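Neurotoxin (Clostridium botulinum, PDB 1ZB7) acts as a zinc endopeptidase, the light chain of botulinum neurotoxin type G, that cleaves the synaptobrevins VAMP1, VAMP2 and VAMP3 in the host cytosol. Local coordinates at residues P117-A122 against A134-N139; D127-N132 against N304-A309; R218-D223 against G410-V415; K381-L386 against A419-S424. One frame throughout, in Å; residues are numbered along the deposited sequence.

Contact 1. Residues P117-A122 against A134-N139; sequences PYLGNA and ANVSIN
Asn-135 and Val-136, which lead into strand 137-142 of the large mixed sheet, pack against an inverse gamma turn centred on Leu-119 in the loop after helix 103-114. The polar half of the contact is a short relay of amides. Asn-135 gives ND2 to Gly-120 O at 2.9 Å in a nearly straight bond; the acceptor lies in the plane of the Asn-135 amide, whereas the donor sits above the carbonyl plane of Gly-120. On its other arm, Asn-135 OD1 takes the ND2 of Asn-121 at 2.8 Å. The two amide planes are turned 42° apart. Asn-121 has its CG between the backbone N and the carbonyl carbon (chi1 50°), which points the amide at Asn-135, while its OD1 is held by Ser-123 OG.

The apolar half is carried by Val-136. Its CG1 meets Leu-119 CD2 at 3.8 Å, the two side chains crossing at about a right angle. Its CG2 is pressed close to Tyr-118 O, 3.0 Å away, against the turn that Gly-120 N closes with a weak bond to that same oxygen. Pro-117 adds CB, 3.9 Å from Asn-135 O. Met-155 of strand 150-155 touches both Leu-119 and Val-136.

All the touching residues are buried, and the Asn-135 amide finds partners for its nitrogen and its oxygen within the protein. With its nitrogen donating and its oxygen accepting, a half-turn of that group would put like against like, and this fixes its rotation between loop and strand entrance.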
loop_
_atom_site.group_PDB
_atom_site.type_symbol
_atom_site.label_atom_id
_atom_site.label_comp_id
_atom_site.label_asym_id
_atom_site.label_seq_id
_atom_site.Cartn_x
_atom_site.Cartn_y
_atom_site.Cartn_z
ATOM N N PRO A 117 -17.504 -20.925 18.959
ATOM C CA PRO A 117 -17.931 -19.631 19.501
ATOM C C PRO A 117 -18.465 -19.760 20.941
ATOM O O PRO A 117 -19.001 -20.815 21.344
ATOM C CB PRO A 117 -19.031 -19.145 18.531
ATOM C CG PRO A 117 -19.104 -20.214 17.464
ATOM C CD PRO A 117 -18.131 -21.257 17.672
ATOM N N TYR A 118 -18.208 -18.722 21.737
ATOM C CA TYR A 118 -18.793 -18.579 23.022
ATOM C C TYR A 118 -20.314 -18.551 22.902
ATOM O O TYR A 118 -20.892 -17.948 21.987
ATOM C CB TYR A 118 -18.217 -17.336 23.700
ATOM C CG TYR A 118 -18.587 -17.196 25.180
ATOM C CD1 TYR A 118 -17.777 -17.770 26.160
ATOM C CD2 TYR A 118 -19.743 -16.523 25.579
ATOM C CE1 TYR A 118 -18.109 -17.657 27.558
ATOM C CE2 TYR A 118 -20.085 -16.416 26.989
ATOM C CZ TYR A 118 -19.251 -17.006 27.947
ATOM O OH TYR A 118 -19.532 -16.991 29.286
ATOM N N LEU A 119 -20.985 -19.246 23.825
ATOM C CA LEU A 119 -22.467 -19.183 23.988
ATOM C C LEU A 119 -22.984 -17.846 24.548
ATOM O O LEU A 119 -23.446 -17.752 25.662
ATOM C CB LEU A 119 -22.947 -20.365 24.812
ATOM C CG LEU A 119 -22.439 -21.733 24.415
ATOM C CD1 LEU A 119 -23.068 -22.773 25.214
ATOM C CD2 LEU A 119 -22.668 -22.067 22.880
ATOM N N GLY A 120 -22.888 -16.798 23.754
ATOM C CA GLY A 120 -23.361 -15.492 24.147
ATOM C C GLY A 120 -22.685 -14.391 23.361
ATOM O O GLY A 120 -21.927 -14.637 22.471
ATOM N N ASN A 121 -22.936 -13.149 23.751
ATOM C CA ASN A 121 -22.366 -11.944 23.124
ATOM C C ASN A 121 -22.597 -10.830 24.112
ATOM O O ASN A 121 -23.120 -11.079 25.140
ATOM C CB ASN A 121 -22.982 -11.603 21.762
ATOM C CG ASN A 121 -24.499 -11.580 21.764
ATOM O OD1 ASN A 121 -25.113 -10.871 22.526
ATOM N ND2 ASN A 121 -25.098 -12.298 20.832
ATOM N N ALA A 122 -22.158 -9.619 23.779
ATOM C CA ALA A 122 -22.253 -8.445 24.653
ATOM C C ALA A 122 -23.608 -8.244 25.248
ATOM O O ALA A 122 -23.703 -7.698 26.300
ATOM C CB ALA A 122 -21.860 -7.138 23.852
ATOM N N ALA A 134 -27.600 -15.379 17.373
ATOM C CA ALA A 134 -27.311 -15.420 15.939
ATOM C C ALA A 134 -25.841 -15.653 15.671
ATOM O O ALA A 134 -25.517 -16.265 14.654
ATOM C CB ALA A 134 -27.795 -14.129 15.254
ATOM N N ASN A 135 -24.963 -15.254 16.604
ATOM C CA ASN A 135 -23.536 -15.591 16.441
ATOM C C ASN A 135 -23.187 -17.065 16.747
ATOM O O ASN A 135 -22.022 -17.481 16.570
ATOM C CB ASN A 135 -22.597 -14.653 17.259
ATOM C CG ASN A 135 -22.917 -14.570 18.720
ATOM O OD1 ASN A 135 -24.031 -14.168 19.109
ATOM N ND2 ASN A 135 -21.908 -14.860 19.581
ATOM N N VAL A 136 -24.149 -17.815 17.283
ATOM C CA VAL A 136 -23.893 -19.159 17.708
ATOM C C VAL A 136 -24.613 -20.263 16.852
ATOM O O VAL A 136 -23.967 -21.246 16.451
ATOM C CB VAL A 136 -24.199 -19.367 19.239
ATOM C CG1 VAL A 136 -24.144 -20.850 19.582
ATOM C CG2 VAL A 136 -23.181 -18.620 20.142
ATOM N N SER A 137 -25.919 -20.077 16.667
ATOM C CA SER A 137 -26.902 -21.056 16.169
ATOM C C SER A 137 -27.669 -20.604 14.890
ATOM O O SER A 137 -28.033 -19.432 14.729
ATOM C CB SER A 137 -27.968 -21.407 17.212
ATOM O OG SER A 137 -27.411 -22.113 18.370
ATOM N N ILE A 138 -27.873 -21.577 14.005
ATOM C CA ILE A 138 -28.770 -21.522 12.840
ATOM C C ILE A 138 -29.885 -22.540 12.994
ATOM O O ILE A 138 -29.891 -23.359 13.907
ATOM C CB ILE A 138 -27.984 -21.798 11.509
ATOM C CG1 ILE A 138 -27.318 -23.192 11.461
ATOM C CG2 ILE A 138 -26.899 -20.755 11.379
ATOM C CD1 ILE A 138 -26.816 -23.573 10.022
ATOM N N ASN A 139 -30.853 -22.469 12.097
ATOM C CA ASN A 139 -31.958 -23.426 12.045
ATOM C C ASN A 139 -31.580 -24.603 11.142
ATOM O O ASN A 139 -31.100 -24.435 10.017
ATOM C CB ASN A 139 -33.178 -22.837 11.407
ATOM C CG ASN A 139 -33.842 -21.729 12.224
ATOM O OD1 ASN A 139 -34.020 -21.824 13.415
ATOM N ND2 ASN A 139 -34.287 -20.678 11.505
#

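Contact 2. Residues D127-N132 against N304-A309; sequences DKFAAN and NIVSSA
Phe-129 and Ala-309 pair in a short, weakly bonded two-stranded parallel sheet, formed where strand 128-129 meets strand 308-309 just beyond the end of helix 282-303.

Two backbone bonds tie the segments. Phe-129 N donates to Ser-308 O at 2.9 Å, in the carbonyl plane, and Ser-307 N reaches Asp-127 O at 3.0 Å in a nearly straight line. Between and beside them the chains come close enough for CA-H...O contacts: Val-306 CA approaches Asp-127 O, and Ala-309 CA lies 3.1 Å from Phe-129 O. A backbone bond between Phe-129 and Gln-310 carries the pairing one residue past Ala-309.

Charge adds little. The aliphatic part of Lys-128 runs past Ser-308, CG to Ser-308 OG 3.6 Å, before the chain bends at its last torsion; NZ then makes weak, long bonds to Ser-308 OG and Ala-309 O on the partly exposed side.

Apolar packing fills the other side. Phe-129 has CG beside its backbone N (chi1 -72°), which sends the ring against Val-306 and toward Ile-316 and Tyr-319 of helix 316-327. Val-306 also packs on Ile-316 and on Tyr-118. Its side chain meets the ring at about a right angle, a CH-pi contact with CG1 over the middle of the face, 3.5 Å from the Phe-129 centroid and 11° off the normal.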
loop_
_atom_site.group_PDB
_atom_site.type_symbol
_atom_site.label_atom_id
_atom_site.label_comp_id
_atom_site.label_asym_id
_atom_site.label_seq_id
_atom_site.Cartn_x
_atom_site.Cartn_y
_atom_site.Cartn_z
ATOM N N ASP A 127 -23.796 -13.952 33.507
ATOM C CA ASP A 127 -23.993 -15.118 34.300
ATOM C C ASP A 127 -24.726 -16.297 33.597
ATOM O O ASP A 127 -24.952 -17.345 34.239
ATOM C CB ASP A 127 -24.588 -14.746 35.628
ATOM C CG ASP A 127 -26.107 -14.447 35.586
ATOM O OD1 ASP A 127 -26.659 -14.067 34.544
ATOM O OD2 ASP A 127 -26.738 -14.498 36.701
ATOM N N LYS A 128 -25.021 -16.117 32.311
ATOM C CA LYS A 128 -25.588 -17.201 31.486
ATOM C C LYS A 128 -24.851 -17.558 30.155
ATOM O O LYS A 128 -24.038 -16.802 29.674
ATOM C CB LYS A 128 -27.063 -16.955 31.163
ATOM C CG LYS A 128 -27.960 -17.350 32.239
ATOM C CD LYS A 128 -29.391 -16.946 31.994
ATOM C CE LYS A 128 -30.269 -17.137 33.218
ATOM N NZ LYS A 128 -31.115 -18.399 33.040
ATOM N N PHE A 129 -25.022 -18.821 29.761
ATOM C CA PHE A 129 -24.819 -19.272 28.504
ATOM C C PHE A 129 -26.173 -19.121 27.722
ATOM O O PHE A 129 -27.264 -19.419 28.270
ATOM C CB PHE A 129 -24.336 -20.706 28.436
ATOM C CG PHE A 129 -22.860 -20.946 28.883
ATOM C CD1 PHE A 129 -21.843 -20.050 28.565
ATOM C CD2 PHE A 129 -22.508 -22.128 29.515
ATOM C CE1 PHE A 129 -20.496 -20.342 28.881
ATOM C CE2 PHE A 129 -21.181 -22.411 29.809
ATOM C CZ PHE A 129 -20.201 -21.543 29.587
ATOM N N ALA A 130 -26.057 -18.671 26.485
ATOM C CA ALA A 130 -27.174 -18.469 25.577
ATOM C C ALA A 130 -26.729 -19.041 24.194
ATOM O O ALA A 130 -25.929 -18.453 23.537
ATOM C CB ALA A 130 -27.518 -16.936 25.478
ATOM N N ALA A 131 -27.196 -20.221 23.833
ATOM C CA ALA A 131 -26.929 -20.846 22.540
ATOM C C ALA A 131 -27.833 -20.317 21.451
ATOM O O ALA A 131 -27.524 -20.406 20.284
ATOM C CB ALA A 131 -27.094 -22.337 22.661
ATOM N N ASN A 132 -28.951 -19.748 21.833
ATOM C CA ASN A 132 -29.975 -19.405 20.906
ATOM C C ASN A 132 -29.778 -18.007 20.373
ATOM O O ASN A 132 -30.726 -17.209 20.399
ATOM C CB ASN A 132 -31.319 -19.447 21.605
ATOM C CG ASN A 132 -31.357 -18.465 22.803
ATOM O OD1 ASN A 132 -31.048 -18.821 24.021
ATOM N ND2 ASN A 132 -31.705 -17.194 22.472
ATOM N N ASN A 304 -16.282 -17.364 35.019
ATOM C CA ASN A 304 -16.283 -17.450 36.444
ATOM C C ASN A 304 -17.614 -17.148 37.048
ATOM O O ASN A 304 -17.728 -17.294 38.174
ATOM C CB ASN A 304 -15.193 -16.548 37.051
ATOM C CG ASN A 304 -13.821 -17.078 36.769
ATOM O OD1 ASN A 304 -13.703 -18.244 36.438
ATOM N ND2 ASN A 304 -12.802 -16.230 36.794
ATOM N N ILE A 305 -18.579 -16.640 36.310
ATOM C CA ILE A 305 -19.862 -16.319 36.849
ATOM C C ILE A 305 -20.992 -16.980 36.157
ATOM O O ILE A 305 -22.091 -16.793 36.601
ATOM C CB ILE A 305 -20.189 -14.750 36.937
ATOM C CG1 ILE A 305 -20.233 -14.099 35.610
ATOM C CG2 ILE A 305 -19.257 -14.041 37.973
ATOM C CD1 ILE A 305 -20.329 -12.535 35.754
ATOM N N VAL A 306 -20.740 -17.773 35.126
ATOM C CA VAL A 306 -21.802 -18.521 34.452
ATOM C C VAL A 306 -22.246 -19.586 35.300
ATOM O O VAL A 306 -21.441 -20.260 35.914
ATOM C CB VAL A 306 -21.363 -19.133 32.961
ATOM C CG1 VAL A 306 -22.422 -20.150 32.399
ATOM C CG2 VAL A 306 -21.263 -18.046 32.111
ATOM N N SER A 307 -23.539 -19.610 35.541
ATOM C CA SER A 307 -24.147 -20.608 36.486
ATOM C C SER A 307 -25.357 -21.300 35.832
ATOM O O SER A 307 -25.877 -22.218 36.427
ATOM C CB SER A 307 -24.561 -19.882 37.661
ATOM O OG SER A 307 -25.527 -18.971 37.291
ATOM N N SER A 308 -25.755 -20.874 34.605
ATOM C CA SER A 308 -26.817 -21.550 33.913
ATOM C C SER A 308 -26.878 -21.073 32.484
ATOM O O SER A 308 -26.119 -20.216 32.009
ATOM C CB SER A 308 -28.195 -21.375 34.605
ATOM O OG SER A 308 -28.518 -19.974 34.658
ATOM N N ALA A 309 -27.798 -21.685 31.776
ATOM C CA ALA A 309 -28.028 -21.458 30.421
ATOM C C ALA A 309 -29.422 -20.880 30.238
ATOM O O ALA A 309 -30.280 -21.127 31.020
ATOM C CB ALA A 309 -27.891 -22.758 29.680
#

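Contact 3. Residues R218-D223 against G410-V415; sequences RAYFAD and GQNKAV
Phe-221 has its CG between the backbone N and the carbonyl carbon (chi1 52°), and that rotation lays the ring against the backbone of Gln-411. Gln-411 keeps CG beside its own N (chi1 -71°) and then runs extended, so that its amide comes to the carbonyl of Phe-221. The two residues thus grip each other twice: Phe-221 N donates to Gln-411 O at 3.0 Å, and Gln-411 NE2 returns a bond to Phe-221 O at 2.9 Å, both in the acceptor's carbonyl plane. Gln-411 CA sits 3.9 Å from the Phe-221 centroid, over the face, as a CH-pi contact, and Lys-413 CG comes to the ring edge. Gln-411 OE1 is taken by Lys-367 N and Asn-398 ND2.

A third bond, Lys-413 N to Ala-219 O at 2.8 Å, completes a single bridge of Tyr-220 with Asn-412 along strand 215-221. Gln-411 CB lies at the edge of the Tyr-220 ring, whose OH goes to Gln-207.

At the Arg-218 end, Asn-412 OD1 closes an Asx turn onto Ala-414 N at 3.1 Å and also accepts a weak bond from Arg-218 NH1. Ala-414 CB lies over the guanidinium face, 4.0 Å from Arg-218 CZ.

Asp-223 N-caps helix 224-239, its OD1 taking Ala-225 N and Tyr-391 OH; the side chain of Ala-222 is about 13 Å from the zinc ion. The buried Gln-411 amide, bonded at both nitrogen and oxygen, ties the 410-415 loop to the end of strand 215-221, just before the HExxH helix.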
loop_
_atom_site.group_PDB
_atom_site.type_symbol
_atom_site.label_atom_id
_atom_site.label_comp_id
_atom_site.label_asym_id
_atom_site.label_seq_id
_atom_site.Cartn_x
_atom_site.Cartn_y
_atom_site.Cartn_z
ATOM N N ARG A 218 6.147 -11.762 -15.395
ATOM C CA ARG A 218 5.546 -13.058 -15.589
ATOM C C ARG A 218 4.256 -13.218 -14.749
ATOM O O ARG A 218 4.238 -12.922 -13.590
ATOM C CB ARG A 218 6.603 -14.135 -15.337
ATOM C CG ARG A 218 6.380 -15.408 -16.072
ATOM C CD ARG A 218 5.733 -15.258 -17.503
ATOM N NE ARG A 218 6.605 -15.318 -18.687
ATOM C CZ ARG A 218 7.298 -16.403 -19.034
ATOM N NH1 ARG A 218 7.307 -17.485 -18.244
ATOM N NH2 ARG A 218 8.035 -16.382 -20.166
ATOM N N ALA A 219 3.190 -13.655 -15.408
ATOM C CA ALA A 219 1.881 -13.796 -14.872
ATOM C C ALA A 219 1.693 -15.190 -14.252
ATOM O O ALA A 219 2.022 -16.216 -14.865
ATOM C CB ALA A 219 0.880 -13.537 -15.957
ATOM N N TYR A 220 1.150 -15.247 -13.023
ATOM C CA TYR A 220 0.822 -16.514 -12.399
ATOM C C TYR A 220 -0.605 -16.464 -11.877
ATOM O O TYR A 220 -1.174 -15.377 -11.648
ATOM C CB TYR A 220 1.727 -16.878 -11.252
ATOM C CG TYR A 220 3.160 -17.070 -11.541
ATOM C CD1 TYR A 220 3.747 -18.350 -11.523
ATOM C CD2 TYR A 220 3.972 -16.001 -11.759
ATOM C CE1 TYR A 220 5.098 -18.541 -11.778
ATOM C CE2 TYR A 220 5.321 -16.169 -12.036
ATOM C CZ TYR A 220 5.893 -17.430 -12.041
ATOM O OH TYR A 220 7.278 -17.534 -12.347
ATOM N N PHE A 221 -1.134 -17.662 -11.665
ATOM C CA PHE A 221 -2.413 -17.893 -11.098
ATOM C C PHE A 221 -2.290 -18.580 -9.748
ATOM O O PHE A 221 -1.316 -19.317 -9.491
ATOM C CB PHE A 221 -3.394 -18.612 -12.047
ATOM C CG PHE A 221 -2.869 -19.876 -12.660
ATOM C CD1 PHE A 221 -3.019 -21.087 -12.000
ATOM C CD2 PHE A 221 -2.271 -19.868 -13.905
ATOM C CE1 PHE A 221 -2.565 -22.224 -12.530
ATOM C CE2 PHE A 221 -1.834 -21.039 -14.454
ATOM C CZ PHE A 221 -1.967 -22.236 -13.757
ATOM N N ALA A 222 -3.238 -18.243 -8.866
ATOM C CA ALA A 222 -3.315 -18.829 -7.507
ATOM C C ALA A 222 -3.664 -20.313 -7.502
ATOM O O ALA A 222 -4.405 -20.818 -8.368
ATOM C CB ALA A 222 -4.271 -18.078 -6.648
ATOM N N ASP A 223 -3.048 -21.018 -6.540
ATOM C CA ASP A 223 -3.539 -22.290 -6.097
ATOM C C ASP A 223 -4.756 -22.065 -5.167
ATOM O O ASP A 223 -4.610 -21.521 -4.108
ATOM C CB ASP A 223 -2.452 -23.025 -5.318
ATOM C CG ASP A 223 -2.863 -24.467 -4.918
ATOM O OD1 ASP A 223 -4.073 -24.793 -4.771
ATOM O OD2 ASP A 223 -1.920 -25.289 -4.850
ATOM N N GLY A 410 3.949 -24.753 -12.871
ATOM C CA GLY A 410 2.552 -25.189 -12.960
ATOM C C GLY A 410 1.543 -24.057 -12.680
ATOM O O GLY A 410 0.416 -24.165 -13.042
ATOM N N GLN A 411 1.984 -22.985 -12.029
ATOM C CA GLN A 411 1.162 -21.773 -11.803
ATOM C C GLN A 411 1.472 -20.654 -12.817
ATOM O O GLN A 411 0.861 -19.598 -12.813
ATOM C CB GLN A 411 1.398 -21.243 -10.389
ATOM C CG GLN A 411 0.804 -22.122 -9.228
ATOM C CD GLN A 411 1.139 -21.512 -7.881
ATOM O OE1 GLN A 411 2.099 -21.900 -7.270
ATOM N NE2 GLN A 411 0.431 -20.477 -7.494
ATOM N N ASN A 412 2.395 -20.923 -13.717
ATOM C CA ASN A 412 2.891 -19.926 -14.672
ATOM C C ASN A 412 1.917 -19.836 -15.832
ATOM O O ASN A 412 1.739 -20.791 -16.544
ATOM C CB ASN A 412 4.299 -20.330 -15.131
ATOM C CG ASN A 412 5.019 -19.230 -15.934
ATOM O OD1 ASN A 412 4.419 -18.548 -16.749
ATOM N ND2 ASN A 412 6.319 -19.067 -15.678
ATOM N N LYS A 413 1.266 -18.683 -16.030
ATOM C CA LYS A 413 0.237 -18.638 -17.104
ATOM C C LYS A 413 0.834 -18.998 -18.498
ATOM O O LYS A 413 0.092 -19.520 -19.348
ATOM C CB LYS A 413 -0.381 -17.272 -17.246
ATOM C CG LYS A 413 -1.569 -16.884 -16.391
ATOM C CD LYS A 413 -2.587 -16.354 -17.429
ATOM C CE LYS A 413 -3.244 -15.188 -17.007
ATOM N NZ LYS A 413 -4.044 -14.763 -18.202
ATOM N N ALA A 414 2.107 -18.627 -18.750
ATOM C CA ALA A 414 2.701 -18.865 -20.099
ATOM C C ALA A 414 3.089 -20.320 -20.351
ATOM O O ALA A 414 3.122 -20.713 -21.486
ATOM C CB ALA A 414 3.894 -17.975 -20.368
ATOM N N VAL A 415 3.343 -21.104 -19.305
ATOM C CA VAL A 415 3.776 -22.464 -19.374
ATOM C C VAL A 415 2.643 -23.474 -19.203
ATOM O O VAL A 415 2.650 -24.463 -19.858
ATOM C CB VAL A 415 4.787 -22.737 -18.270
ATOM C CG1 VAL A 415 5.126 -24.251 -18.148
ATOM C CG2 VAL A 415 6.016 -21.995 -18.495
#

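Contact 4. Residues K381-L386 against A419-S424; sequences KTEKLL and AYEEIS
Lys-381 and Glu-421 lie side by side and point the same way, with the carboxylate alongside the aliphatic part of the lysine: Glu-421 OE2 is 3.1 Å from Lys-381 CG. This is no salt bridge, for the lysine chain bends away; Lys-381 NZ stays 6.2 Å from Glu-421 OE2 and bonds instead to Ser-198 OG. The backbones form an antiparallel hydrogen-bonded pair, Lys-381 N to Glu-421 O at 3.1 Å and Glu-421 N to Lys-381 O at 2.9 Å.

Glu-383 crosses the end of Glu-421 with the carboxylate planes 22° apart. Their OE2 atoms are 4.1 Å apart, a like-charged approach that would probably raise the proton affinity of one of them; a water joins Glu-383 N to Glu-421 OE1.

Thr-382 turns OG1 anti to its backbone N (chi1 176°) and donates to Ala-419 O at 2.7 Å, head-on to the carbonyl. The same hydroxyl accepts Lys-384 N at 3.0 Å, closing an ST turn.

The pair adds strand 421-422 to the edge of strand 377-381, with Tyr-73 of strand 69-73 against Lys-381 and Ile-423, and helix 82-99 packed on Leu-385 and Leu-386.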
loop_
_atom_site.group_PDB
_atom_site.type_symbol
_atom_site.label_atom_id
_atom_site.label_comp_id
_atom_site.label_asym_id
_atom_site.label_seq_id
_atom_site.Cartn_x
_atom_site.Cartn_y
_atom_site.Cartn_z
ATOM N N LYS A 381 -10.305 -18.863 -15.103
ATOM C CA LYS A 381 -11.267 -19.951 -14.748
ATOM C C LYS A 381 -10.467 -21.227 -14.949
ATOM O O LYS A 381 -9.690 -21.337 -15.878
ATOM C CB LYS A 381 -12.503 -19.854 -15.702
ATOM C CG LYS A 381 -13.562 -21.003 -15.735
ATOM C CD LYS A 381 -14.079 -21.223 -14.353
ATOM C CE LYS A 381 -15.336 -22.212 -14.185
ATOM N NZ LYS A 381 -16.192 -21.675 -13.086
ATOM N N THR A 382 -10.601 -22.176 -14.067
ATOM C CA THR A 382 -10.216 -23.539 -14.381
ATOM C C THR A 382 -11.386 -24.457 -14.229
ATOM O O THR A 382 -12.117 -24.389 -13.251
ATOM C CB THR A 382 -8.953 -24.057 -13.559
ATOM O OG1 THR A 382 -8.695 -25.446 -13.854
ATOM C CG2 THR A 382 -9.125 -23.898 -12.114
ATOM N N GLU A 383 -11.518 -25.382 -15.135
ATOM C CA GLU A 383 -12.502 -26.471 -15.080
ATOM C C GLU A 383 -11.824 -27.805 -14.705
ATOM O O GLU A 383 -12.480 -28.802 -14.674
ATOM C CB GLU A 383 -13.175 -26.689 -16.440
ATOM C CG GLU A 383 -14.006 -25.530 -16.981
ATOM C CD GLU A 383 -15.305 -25.287 -16.254
ATOM O OE1 GLU A 383 -15.594 -25.934 -15.170
ATOM O OE2 GLU A 383 -16.053 -24.415 -16.804
ATOM N N LYS A 384 -10.532 -27.794 -14.397
ATOM C CA LYS A 384 -9.731 -29.021 -14.278
ATOM C C LYS A 384 -9.234 -29.423 -12.882
ATOM O O LYS A 384 -8.366 -30.263 -12.778
ATOM C CB LYS A 384 -8.542 -28.879 -15.249
ATOM C CG LYS A 384 -9.066 -28.874 -16.650
ATOM C CD LYS A 384 -8.082 -29.284 -17.662
ATOM C CE LYS A 384 -8.691 -29.042 -19.044
ATOM N NZ LYS A 384 -7.655 -28.680 -19.968
ATOM N N LEU A 385 -9.798 -28.845 -11.821
ATOM C CA LEU A 385 -9.324 -29.055 -10.449
ATOM C C LEU A 385 -9.573 -30.477 -9.968
ATOM O O LEU A 385 -8.845 -30.978 -9.115
ATOM C CB LEU A 385 -10.003 -28.053 -9.480
ATOM C CG LEU A 385 -9.513 -26.598 -9.568
ATOM C CD1 LEU A 385 -10.230 -25.818 -8.568
ATOM C CD2 LEU A 385 -8.016 -26.448 -9.335
ATOM N N LEU A 386 -10.582 -31.135 -10.531
ATOM C CA LEU A 386 -10.779 -32.604 -10.351
ATOM C C LEU A 386 -10.000 -33.525 -11.306
ATOM O O LEU A 386 -10.154 -34.734 -11.218
ATOM C CB LEU A 386 -12.290 -32.988 -10.398
ATOM C CG LEU A 386 -13.143 -32.293 -9.325
ATOM C CD1 LEU A 386 -14.628 -32.626 -9.486
ATOM C CD2 LEU A 386 -12.608 -32.602 -7.884
ATOM N N ALA A 419 -4.076 -25.711 -18.004
ATOM C CA ALA A 419 -4.700 -25.714 -16.693
ATOM C C ALA A 419 -5.946 -24.815 -16.603
ATOM O O ALA A 419 -6.790 -25.004 -15.734
ATOM C CB ALA A 419 -3.681 -25.346 -15.681
ATOM N N TYR A 420 -6.092 -23.865 -17.523
ATOM C CA TYR A 420 -7.052 -22.730 -17.322
ATOM C C TYR A 420 -7.586 -22.218 -18.597
ATOM O O TYR A 420 -7.038 -22.461 -19.618
ATOM C CB TYR A 420 -6.400 -21.532 -16.592
ATOM C CG TYR A 420 -5.421 -20.783 -17.447
ATOM C CD1 TYR A 420 -5.831 -19.715 -18.265
ATOM C CD2 TYR A 420 -4.085 -21.112 -17.424
ATOM C CE1 TYR A 420 -4.898 -19.027 -19.111
ATOM C CE2 TYR A 420 -3.161 -20.446 -18.217
ATOM C CZ TYR A 420 -3.566 -19.432 -19.065
ATOM O OH TYR A 420 -2.598 -18.827 -19.795
ATOM N N GLU A 421 -8.599 -21.381 -18.512
ATOM C CA GLU A 421 -9.020 -20.612 -19.664
ATOM C C GLU A 421 -9.276 -19.149 -19.282
ATOM O O GLU A 421 -9.643 -18.852 -18.115
ATOM C CB GLU A 421 -10.202 -21.374 -20.325
ATOM C CG GLU A 421 -11.566 -21.047 -19.841
ATOM C CD GLU A 421 -12.303 -22.111 -18.948
ATOM O OE1 GLU A 421 -11.749 -23.167 -18.486
ATOM O OE2 GLU A 421 -13.508 -21.819 -18.683
ATOM N N GLU A 422 -9.044 -18.227 -20.226
ATOM C CA GLU A 422 -9.240 -16.796 -20.028
ATOM C C GLU A 422 -10.756 -16.572 -19.957
ATOM O O GLU A 422 -11.507 -17.376 -20.463
ATOM C CB GLU A 422 -8.685 -15.923 -21.142
ATOM C CG GLU A 422 -7.158 -15.868 -21.270
ATOM C CD GLU A 422 -6.392 -15.160 -20.144
ATOM O OE1 GLU A 422 -6.883 -14.283 -19.388
ATOM O OE2 GLU A 422 -5.198 -15.447 -20.067
ATOM N N ILE A 423 -11.180 -15.514 -19.253
ATOM C CA ILE A 423 -12.638 -15.173 -19.087
ATOM C C ILE A 423 -13.031 -14.105 -20.134
ATOM O O ILE A 423 -12.344 -13.127 -20.285
ATOM C CB ILE A 423 -12.912 -14.734 -17.647
ATOM C CG1 ILE A 423 -12.720 -15.911 -16.692
ATOM C CG2 ILE A 423 -14.336 -14.161 -17.465
ATOM C CD1 ILE A 423 -12.537 -15.448 -15.204
ATOM N N SER A 424 -14.068 -14.329 -20.936
ATOM C CA SER A 424 -14.549 -13.308 -21.899
ATOM C C SER A 424 -15.147 -12.067 -21.265
ATOM O O SER A 424 -15.579 -12.055 -20.092
ATOM C CB SER A 424 -15.596 -13.901 -22.865
ATOM O OG SER A 424 -16.740 -14.374 -22.199
HETATM O O HOH W 1 -10.095 -25.319 -17.777
HETATM O O HOH W 2 -8.279 -25.704 -19.543
#

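In the fold
The four contacts form two touching pairs on opposite sides of the chain's centre; contacts 1 and 4 lie about 38 Å apart, centre to centre. Contact 1 is wholly buried and depends on side-chain amides, while contact 2, farther out, is partly exposed and rests on backbone bonds and one ring. Leu-119 O bonds to Ala-130 N and Ser-137 OG to Ala-131 O, so the two share one loop system. Contacts 3 and 4 both reach the four-stranded antiparallel sheet, one at each outer strand, and meet through the hydrogen bond of Lys-413 O with Tyr-420 OH and the packing of Phe-221 on Tyr-420. A bridging water and two neighbouring carboxylates mark contact 4; a buried glutamine marks contact 3.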